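PDB 4FZX: exodeoxyribonuclease 10 from Escherichia coli, which degrades single-stranded and double-stranded DNA from the 3' end, as a magnesium-dependent exonuclease of the DEDDh group active in DNA repair. Local coordinates for residues G15-S21 against M33-P39; M1-I5 against Y72-V78. One frame throughout, in Å; residues are numbered along the deposited sequence.

Interaction 1. Residues G15-S21 against M33-P39; sequences GIVEIAS and MSHLVRP
I19 and H35 form a hydrogen-bonded antiparallel pair: I19 N lies 2.9 Å from H35 O, H35 N lies 2.8 Å from I19 O, and both bonds are nearly straight at hydrogen. S21 and M33 (a selenomethionine) are the next hydrogen-bonded pair, S21 N donating to M33 O, while the bond from M33 N to S21 O is longer (3.1 Å) and clearly more bent. The segment axes of 18-21 and 33-36 run 177° apart in direction, as expected of adjacent hairpin strands. Between these rungs A20 and S34 are a non-hydrogen-bonded pair whose CB atoms meet at 3.7 Å. On the same face as A20, L36 brings CD2 to within 4.1 Å of E18 CG; the E18 chain stands with CG anti to the backbone N (chi1 -157°) and runs on extended to its carboxylate. There OE2 makes a salt bridge with R135 and OE1 accepts from the A136 backbone N, so both oxygens of this buried acid have partners. On the other face from E18 and A20, I19 CG2 lies 4.2 Å from V37 CG2, and H35 ND1 bonds to Y71 OH.

The regular pairing changes at V17. V37 N still reaches V17 O at 2.8 Å, but the donor stands 59° out of the carbonyl plane, where the chain turns a corner. V17 and E18 both face E8 in a classic beta bulge, and E8 is a ligand of the bound sodium. At the corner itself, V17 CG1 packs on P39 CG at 3.9 Å.

Around this hairpin, strand 2-9 lies along the other side of strand 16-25. A136, L137 and C140 of helix 136-154 pack on A20, and L137 also meets S34, whereas I19, H35 and V37 turn to helix 64-67 through V67 and I64.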
loop_
_atom_site.group_PDB
_atom_site.type_symbol
_atom_site.label_atom_id
_atom_site.label_comp_id
_atom_site.label_asym_id
_atom_site.label_seq_id
_atom_site.Cartn_x
_atom_site.Cartn_y
_atom_site.Cartn_z
ATOM N N GLY C 15 35.637 -11.317 -15.876
ATOM C CA GLY C 15 37.094 -11.303 -15.928
ATOM C C GLY C 15 37.661 -10.458 -14.798
ATOM O O GLY C 15 37.370 -9.271 -14.697
ATOM N N ILE C 16 38.462 -11.077 -13.944
ATOM C CA ILE C 16 38.851 -10.478 -12.679
ATOM C C ILE C 16 40.285 -10.008 -12.758
ATOM O O ILE C 16 41.174 -10.790 -13.131
ATOM C CB ILE C 16 38.769 -11.504 -11.562
ATOM C CG1 ILE C 16 37.478 -12.325 -11.702
ATOM C CG2 ILE C 16 38.930 -10.826 -10.176
ATOM C CD1 ILE C 16 36.187 -11.487 -11.543
ATOM N N VAL C 17 40.519 -8.744 -12.405
ATOM C CA VAL C 17 41.880 -8.209 -12.379
ATOM C C VAL C 17 42.330 -7.860 -10.976
ATOM O O VAL C 17 43.530 -7.768 -10.709
ATOM C CB VAL C 17 42.061 -6.983 -13.315
ATOM C CG1 VAL C 17 41.797 -7.388 -14.758
ATOM C CG2 VAL C 17 41.120 -5.843 -12.914
ATOM N N GLU C 18 41.371 -7.689 -10.071
ATOM C CA GLU C 18 41.685 -7.466 -8.664
ATOM C C GLU C 18 40.532 -7.935 -7.769
ATOM O O GLU C 18 39.367 -7.750 -8.090
ATOM C CB GLU C 18 41.967 -5.974 -8.404
ATOM C CG GLU C 18 42.826 -5.701 -7.159
ATOM C CD GLU C 18 43.214 -4.230 -6.990
ATOM O OE1 GLU C 18 42.504 -3.340 -7.517
ATOM O OE2 GLU C 18 44.209 -3.957 -6.277
ATOM N N ILE C 19 40.871 -8.458 -6.600
ATOM C CA ILE C 19 39.882 -8.698 -5.572
ATOM C C ILE C 19 40.457 -8.282 -4.227
ATOM O O ILE C 19 41.689 -8.307 -4.018
ATOM C CB ILE C 19 39.503 -10.178 -5.519
ATOM C CG1 ILE C 19 38.323 -10.396 -4.564
ATOM C CG2 ILE C 19 40.729 -11.030 -5.103
ATOM C CD1 ILE C 19 37.731 -11.824 -4.622
ATOM N N ALA C 20 39.573 -7.929 -3.305
ATOM C CA ALA C 20 39.988 -7.496 -1.978
ATOM C C ALA C 20 38.844 -7.684 -0.989
ATOM O O ALA C 20 37.679 -7.811 -1.397
ATOM C CB ALA C 20 40.411 -6.042 -2.015
ATOM N N SER C 21 39.170 -7.667 0.306
ATOM C CA SER C 21 38.151 -7.663 1.353
ATOM C C SER C 21 38.630 -7.019 2.658
ATOM O O SER C 21 39.829 -6.949 2.933
ATOM C CB SER C 21 37.628 -9.088 1.627
ATOM O OG SER C 21 38.575 -9.865 2.334
HETATM N N MSE C 33 42.817 -7.601 2.950
HETATM C CA MSE C 33 43.353 -8.598 2.042
HETATM C C MSE C 33 43.100 -8.089 0.614
HETATM O O MSE C 33 42.020 -7.604 0.328
HETATM C CB MSE C 33 42.614 -9.928 2.265
HETATM C CG MSE C 33 43.165 -11.098 1.486
HETATM SE SE MSE C 33 42.309 -12.810 1.955
HETATM C CE MSE C 33 42.678 -12.875 3.846
ATOM N N SER C 34 44.102 -8.165 -0.257
ATOM C CA SER C 34 43.898 -7.874 -1.675
ATOM C C SER C 34 44.821 -8.685 -2.545
ATOM O O SER C 34 45.950 -9.008 -2.158
ATOM C CB SER C 34 44.095 -6.382 -1.974
ATOM O OG SER C 34 45.395 -5.953 -1.596
ATOM N N HIS C 35 44.343 -9.007 -3.733
ATOM C CA HIS C 35 45.189 -9.632 -4.724
ATOM C C HIS C 35 44.889 -8.995 -6.061
ATOM O O HIS C 35 43.705 -8.889 -6.456
ATOM C CB HIS C 35 44.889 -11.133 -4.834
ATOM C CG HIS C 35 45.187 -11.901 -3.591
ATOM N ND1 HIS C 35 44.324 -11.939 -2.515
ATOM C CD2 HIS C 35 46.276 -12.623 -3.230
ATOM C CE1 HIS C 35 44.853 -12.686 -1.561
ATOM N NE2 HIS C 35 46.026 -13.131 -1.979
ATOM N N LEU C 36 45.950 -8.686 -6.807
ATOM C CA LEU C 36 45.826 -8.544 -8.243
ATOM C C LEU C 36 45.715 -9.918 -8.876
ATOM O O LEU C 36 46.380 -10.864 -8.446
ATOM C CB LEU C 36 47.026 -7.791 -8.817
ATOM C CG LEU C 36 47.006 -6.291 -8.552
ATOM C CD1 LEU C 36 48.438 -5.724 -8.524
ATOM C CD2 LEU C 36 46.142 -5.598 -9.606
ATOM N N VAL C 37 44.968 -9.993 -9.965
ATOM C CA VAL C 37 44.556 -11.259 -10.511
ATOM C C VAL C 37 44.711 -11.245 -12.029
ATOM O O VAL C 37 44.371 -10.252 -12.686
ATOM C CB VAL C 37 43.080 -11.547 -10.181
ATOM C CG1 VAL C 37 42.591 -12.793 -10.937
ATOM C CG2 VAL C 37 42.889 -11.690 -8.687
ATOM N N ARG C 38 45.214 -12.348 -12.576
ATOM C CA ARG C 38 45.274 -12.523 -14.016
ATOM C C ARG C 38 43.903 -12.899 -14.582
ATOM O O ARG C 38 43.344 -13.908 -14.219
ATOM C CB ARG C 38 46.292 -13.601 -14.362
ATOM C CG ARG C 38 46.632 -13.698 -15.837
ATOM C CD ARG C 38 47.608 -14.826 -16.036
ATOM N NE ARG C 38 47.949 -15.042 -17.438
ATOM C CZ ARG C 38 48.716 -16.040 -17.868
ATOM N NH1 ARG C 38 49.205 -16.928 -17.004
ATOM N NH2 ARG C 38 48.987 -16.162 -19.161
ATOM N N PRO C 39 43.359 -12.074 -15.478
ATOM C CA PRO C 39 41.979 -12.298 -15.897
ATOM C C PRO C 39 41.866 -13.385 -16.970
ATOM O O PRO C 39 42.850 -13.724 -17.609
ATOM C CB PRO C 39 41.578 -10.941 -16.479
ATOM C CG PRO C 39 42.857 -10.395 -17.011
ATOM C CD PRO C 39 43.930 -10.847 -16.068
#

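Interaction 2. Residues M1-I5 against Y72-V78; sequences MLRII and YGSEWYV
R3 and Y77 pair in parallel, their side chains lying side by side. From CB outward, R3 first meets S74 OG at 3.5 Å. Its CG is anti to the backbone N (chi1 -179°), which carries the chain along the Y77 ring, where R3 CD comes 3.9 Å from Y77 CE1. A bend at chi3 then sets the guanidinium with S74 CB over one face, the guanidinium plane 73° from that of the Y77 ring. NH1 gives a weak bond to Y72 O at the edge of the group and a hydrogen bond to Y71 O, while NE forms a salt bridge with D23; these partners would hold the guanidinium's rotation.

In the backbone pairing, W76 O accepts from R3 N at 3.0 Å and from S74 OG, the two donors coming from opposite faces of its carbonyl plane. V78 N binds R3 O at 2.8 Å, and V78 O takes I5 N at 169°. The bonds thus alternate as in a parallel pair, and V78 CG2 packs on L2 CB at 3.8 Å. Strands 2-9 and 76-79 belong, with 95-98, to the parallel part of the mixed five-stranded sheet of the RNase H-like DEDDh exonuclease fold, whose strand 2-9 carries metal ligands D6 and E8.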
loop_
_atom_site.group_PDB
_atom_site.type_symbol
_atom_site.label_atom_id
_atom_site.label_comp_id
_atom_site.label_asym_id
_atom_site.label_seq_id
_atom_site.Cartn_x
_atom_site.Cartn_y
_atom_site.Cartn_z
HETATM N N MSE C 1 30.695 -11.202 12.378
HETATM C CA MSE C 1 31.703 -10.679 11.419
HETATM C C MSE C 1 31.150 -10.679 9.994
HETATM O O MSE C 1 30.696 -11.708 9.487
HETATM C CB MSE C 1 32.980 -11.511 11.477
HETATM C CG MSE C 1 34.101 -10.961 10.610
HETATM SE SE MSE C 1 34.083 -11.701 8.793
HETATM C CE MSE C 1 35.129 -13.333 9.134
ATOM N N LEU C 2 31.234 -9.527 9.337
ATOM C CA LEU C 2 30.852 -9.424 7.944
ATOM C C LEU C 2 32.079 -9.173 7.088
ATOM O O LEU C 2 32.940 -8.364 7.443
ATOM C CB LEU C 2 29.842 -8.298 7.783
ATOM C CG LEU C 2 28.701 -8.440 8.790
ATOM C CD1 LEU C 2 28.470 -7.141 9.546
ATOM C CD2 LEU C 2 27.447 -8.887 8.073
ATOM N N ARG C 3 32.210 -9.933 6.013
ATOM C CA ARG C 3 33.329 -9.747 5.112
ATOM C C ARG C 3 32.915 -8.911 3.900
ATOM O O ARG C 3 32.039 -9.304 3.138
ATOM C CB ARG C 3 33.891 -11.086 4.673
ATOM C CG ARG C 3 35.073 -10.980 3.752
ATOM C CD ARG C 3 35.898 -12.231 3.816
ATOM N NE ARG C 3 36.546 -12.344 5.116
ATOM C CZ ARG C 3 37.134 -13.445 5.571
ATOM N NH1 ARG C 3 37.150 -14.556 4.832
ATOM N NH2 ARG C 3 37.730 -13.426 6.759
ATOM N N ILE C 4 33.484 -7.717 3.796
ATOM C CA ILE C 4 33.200 -6.846 2.677
ATOM C C ILE C 4 34.118 -7.247 1.543
ATOM O O ILE C 4 35.304 -7.466 1.765
ATOM C CB ILE C 4 33.438 -5.346 3.039
ATOM C CG1 ILE C 4 32.372 -4.855 4.021
ATOM C CG2 ILE C 4 33.460 -4.474 1.767
ATOM C CD1 ILE C 4 32.344 -5.636 5.342
ATOM N N ILE C 5 33.542 -7.413 0.351
ATOM C CA ILE C 5 34.269 -7.862 -0.839
ATOM C C ILE C 5 34.151 -6.809 -1.940
ATOM O O ILE C 5 33.078 -6.243 -2.156
ATOM C CB ILE C 5 33.673 -9.192 -1.411
ATOM C CG1 ILE C 5 34.087 -10.384 -0.565
ATOM C CG2 ILE C 5 34.191 -9.443 -2.845
ATOM C CD1 ILE C 5 35.213 -11.187 -1.191
ATOM N N TYR C 72 37.498 -17.412 1.501
ATOM C CA TYR C 72 36.594 -18.298 2.266
ATOM C C TYR C 72 36.677 -18.021 3.758
ATOM O O TYR C 72 37.653 -17.432 4.245
ATOM C CB TYR C 72 36.892 -19.786 2.009
ATOM C CG TYR C 72 36.719 -20.230 0.571
ATOM C CD1 TYR C 72 35.916 -19.516 -0.305
ATOM C CD2 TYR C 72 37.336 -21.380 0.103
ATOM C CE1 TYR C 72 35.797 -19.885 -1.636
ATOM C CE2 TYR C 72 37.201 -21.777 -1.230
ATOM C CZ TYR C 72 36.434 -21.018 -2.091
ATOM O OH TYR C 72 36.272 -21.408 -3.402
ATOM N N GLY C 73 35.631 -18.400 4.481
ATOM C CA GLY C 73 35.685 -18.414 5.954
ATOM C C GLY C 73 34.746 -17.435 6.636
ATOM O O GLY C 73 34.958 -17.087 7.802
ATOM N N SER C 74 33.733 -16.952 5.903
ATOM C CA SER C 74 32.756 -16.014 6.456
ATOM C C SER C 74 31.333 -16.517 6.218
ATOM O O SER C 74 31.037 -17.101 5.166
ATOM C CB SER C 74 32.941 -14.631 5.812
ATOM O OG SER C 74 32.201 -13.614 6.480
ATOM N N GLU C 75 30.434 -16.236 7.154
ATOM C CA GLU C 75 29.008 -16.503 6.939
ATOM C C GLU C 75 28.338 -15.443 6.039
ATOM O O GLU C 75 27.339 -15.726 5.347
ATOM C CB GLU C 75 28.284 -16.592 8.287
ATOM C CG GLU C 75 28.907 -17.623 9.261
ATOM C CD GLU C 75 28.621 -19.067 8.853
ATOM O OE1 GLU C 75 29.431 -19.665 8.099
ATOM O OE2 GLU C 75 27.574 -19.596 9.272
ATOM N N TRP C 76 28.913 -14.241 6.038
ATOM C CA TRP C 76 28.321 -13.080 5.387
ATOM C C TRP C 76 29.317 -12.399 4.452
ATOM O O TRP C 76 30.409 -11.999 4.866
ATOM C CB TRP C 76 27.849 -12.069 6.432
ATOM C CG TRP C 76 26.969 -12.654 7.484
ATOM C CD1 TRP C 76 27.284 -12.848 8.802
ATOM C CD2 TRP C 76 25.612 -13.085 7.328
ATOM N NE1 TRP C 76 26.221 -13.409 9.462
ATOM C CE2 TRP C 76 25.183 -13.569 8.581
ATOM C CE3 TRP C 76 24.743 -13.173 6.236
ATOM C CZ2 TRP C 76 23.898 -14.090 8.786
ATOM C CZ3 TRP C 76 23.468 -13.694 6.440
ATOM C CH2 TRP C 76 23.058 -14.143 7.704
ATOM N N TYR C 77 28.944 -12.281 3.188
ATOM C CA TYR C 77 29.725 -11.481 2.252
ATOM C C TYR C 77 28.922 -10.260 1.862
ATOM O O TYR C 77 27.713 -10.362 1.587
ATOM C CB TYR C 77 30.076 -12.297 1.017
ATOM C CG TYR C 77 31.059 -13.378 1.324
ATOM C CD1 TYR C 77 32.422 -13.139 1.236
ATOM C CD2 TYR C 77 30.634 -14.610 1.814
ATOM C CE1 TYR C 77 33.338 -14.098 1.624
ATOM C CE2 TYR C 77 31.542 -15.579 2.191
ATOM C CZ TYR C 77 32.892 -15.310 2.117
ATOM O OH TYR C 77 33.799 -16.286 2.438
ATOM N N VAL C 78 29.570 -9.103 1.928
ATOM C CA VAL C 78 28.899 -7.828 1.726
ATOM C C VAL C 78 29.532 -7.154 0.497
ATOM O O VAL C 78 30.758 -7.136 0.348
ATOM C CB VAL C 78 29.053 -6.892 2.969
ATOM C CG1 VAL C 78 28.329 -5.571 2.747
ATOM C CG2 VAL C 78 28.529 -7.579 4.262
HETATM O O HOH W 1 31.334 -14.736 9.317
#

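In the fold
Strand 16-25 adjoins strand 2-9, so interactions 1 and 2 lie in one sheet with centres about 16 Å apart; S21 CB touches R3 CG at 3.8 Å. Along the chain, interaction 1 is nested within the loop that interaction 2 closes. Both are mainly buried. The first is a local antiparallel hairpin, with M33 to L36 of its outermost strand partly exposed; the second joins distant segments in parallel and has exposed residues at M1, Y72 and G73. Across the hairpin, backbone pairing and small or aliphatic side chains make the contact, while E18 and H35 find polar partners outside it; 1-5 against 72-78 adds an arginine, aromatic rings and a water linking M1, S74 and E75.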